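Local structure of NAD-dependent aldehyde dehydrogenase (Burkholderia multivorans, 5UJU) at residues 393-398 with 426-431. The protein probably oxidises aldehydes to carboxylic acids with NAD+ as the hydride acceptor, as do other members of the aldehyde dehydrogenase family. Sequence-based numbering, arbitrary orientation.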
# COMPACT_ATOMS: atom_id res chain seq x y z
N ARG A 393 -9.89 -41.93 -18.96
CA ARG A 393 -10.07 -41.73 -17.53
C ARG A 393 -9.34 -40.49 -17.01
O ARG A 393 -9.62 -40.04 -15.89
CB ARG A 393 -9.59 -42.96 -16.74
CG ARG A 393 -10.47 -44.18 -16.93
CD ARG A 393 -10.12 -45.31 -15.96
NE ARG A 393 -8.87 -45.99 -16.30
CZ ARG A 393 -7.70 -45.76 -15.71
NH1 ARG A 393 -7.61 -44.86 -14.74
NH2 ARG A 393 -6.61 -46.43 -16.08
N SER A 394 -8.45 -39.89 -17.81
CA SER A 394 -7.61 -38.81 -17.30
C SER A 394 -7.87 -37.44 -17.91
O SER A 394 -7.47 -36.45 -17.30
CB SER A 394 -6.13 -39.13 -17.53
OG SER A 394 -5.87 -40.51 -17.22
N VAL A 395 -8.49 -37.35 -19.09
CA VAL A 395 -8.49 -36.07 -19.81
C VAL A 395 -9.22 -34.99 -19.03
O VAL A 395 -8.84 -33.82 -19.07
CB VAL A 395 -9.08 -36.21 -21.23
CG1 VAL A 395 -8.09 -36.94 -22.13
CG2 VAL A 395 -10.45 -36.87 -21.21
N GLU A 396 -10.28 -35.35 -18.31
CA GLU A 396 -10.98 -34.32 -17.56
C GLU A 396 -10.20 -33.86 -16.35
O GLU A 396 -10.46 -32.77 -15.82
CB GLU A 396 -12.36 -34.83 -17.16
CG GLU A 396 -13.24 -35.18 -18.37
CD GLU A 396 -13.30 -34.06 -19.44
OE1 GLU A 396 -13.28 -32.86 -19.09
OE2 GLU A 396 -13.42 -34.39 -20.65
N LEU A 397 -9.20 -34.64 -15.91
CA LEU A 397 -8.36 -34.27 -14.79
C LEU A 397 -7.13 -33.48 -15.23
O LEU A 397 -6.85 -32.41 -14.68
CB LEU A 397 -7.93 -35.54 -14.02
CG LEU A 397 -6.81 -35.41 -12.97
CD1 LEU A 397 -7.16 -34.41 -11.91
CD2 LEU A 397 -6.55 -36.77 -12.31
N ILE A 398 -6.40 -33.97 -16.24
CA ILE A 398 -5.13 -33.34 -16.57
C ILE A 398 -5.27 -32.22 -17.60
O ILE A 398 -4.37 -31.37 -17.69
CB ILE A 398 -4.10 -34.38 -17.02
CG1 ILE A 398 -4.49 -35.00 -18.36
CG2 ILE A 398 -3.97 -35.49 -15.94
CD1 ILE A 398 -3.56 -36.13 -18.81
N LEU A 426 -0.63 -38.67 -24.61
CA LEU A 426 -1.92 -39.32 -24.71
C LEU A 426 -2.65 -38.83 -25.96
O LEU A 426 -2.49 -37.68 -26.38
CB LEU A 426 -2.78 -39.03 -23.47
CG LEU A 426 -2.28 -39.37 -22.06
CD1 LEU A 426 -3.40 -39.21 -21.05
CD2 LEU A 426 -1.70 -40.80 -22.00
N GLN A 427 -3.44 -39.71 -26.56
CA GLN A 427 -4.34 -39.35 -27.65
C GLN A 427 -5.68 -39.04 -27.02
O GLN A 427 -6.31 -39.92 -26.42
CB GLN A 427 -4.46 -40.46 -28.70
CG GLN A 427 -5.39 -40.11 -29.87
CD GLN A 427 -4.87 -38.98 -30.74
OE1 GLN A 427 -3.71 -38.59 -30.62
NE2 GLN A 427 -5.73 -38.44 -31.60
N HIS A 428 -6.09 -37.78 -27.09
CA HIS A 428 -7.37 -37.37 -26.52
C HIS A 428 -8.49 -38.05 -27.28
O HIS A 428 -8.53 -37.98 -28.52
CB HIS A 428 -7.52 -35.85 -26.59
CG HIS A 428 -8.58 -35.32 -25.67
ND1 HIS A 428 -9.92 -35.63 -25.81
CD2 HIS A 428 -8.50 -34.50 -24.59
CE1 HIS A 428 -10.61 -35.04 -24.86
NE2 HIS A 428 -9.78 -34.34 -24.11
N PRO A 429 -9.43 -38.71 -26.60
CA PRO A 429 -10.47 -39.45 -27.33
C PRO A 429 -11.40 -38.57 -28.15
O PRO A 429 -12.00 -39.06 -29.12
CB PRO A 429 -11.25 -40.16 -26.21
CG PRO A 429 -10.36 -40.07 -25.00
CD PRO A 429 -9.58 -38.82 -25.14
N ALA A 430 -11.53 -37.28 -27.81
CA ALA A 430 -12.47 -36.39 -28.49
C ALA A 430 -11.81 -35.30 -29.32
O ALA A 430 -12.47 -34.72 -30.18
CB ALA A 430 -13.40 -35.72 -27.48
N PHE A 431 -10.52 -35.03 -29.11
CA PHE A 431 -9.81 -33.95 -29.79
C PHE A 431 -8.54 -34.53 -30.39
O PHE A 431 -7.49 -34.59 -29.73
CB PHE A 431 -9.48 -32.79 -28.85
CG PHE A 431 -10.68 -32.05 -28.35
CD1 PHE A 431 -11.33 -31.13 -29.17
CD2 PHE A 431 -11.16 -32.25 -27.07
CE1 PHE A 431 -12.45 -30.43 -28.72
CE2 PHE A 431 -12.28 -31.55 -26.62
CZ PHE A 431 -12.92 -30.64 -27.45
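Val395 reaches from the helix into the loop and rests on a face of the His428 imidazole. Its CB, already close, is 3.5 Å from His428 NE2. There the side chain forks, one branch over the face, the other beyond the NE2 edge. With CG1 anti to the carbonyl carbon (chi1 -73°), this methyl continues toward the loop and lies 3.5 Å from His428 CD2; it stands over the face but shifted toward the rim, 23° off the ring normal, a CH-pi contact. The same CG1 also meets Pro429 CD at 3.8 Å, touching both the imidazole and the proline ring. The other branch, CG2, hangs beyond the rim, 3.9 Å from His428 NE2.

The imidazole is held in place from several directions. Ala430 N donates to His428 ND1 at 3.1 Å, almost exactly in the ring plane and nearly straight (163°), and Phe431 CD2 sits over the face opposite Val395. ND1 is thus an acceptor, consistent with a neutral ring protonated at NE2.

A second, separate apolar contact is made by Ile398 CD1 on Leu426 CD1, 3.8 Å apart. No hydrogen bond links the two segments, so side-chain packing alone joins them directly.

Leu426 and Pro429 also touch Pro391 at the start of helix 391-398, and Ile398 leans on Thr388 at the end of helix 373-388. Residues 426-431, part of the loop that connects antiparallel strands 418-421 and 440-445 at one border of the seven-stranded mixed sheet, are thereby laid against the short helix 391-398, itself placed between helices 373-388 and 404-414 in the chain.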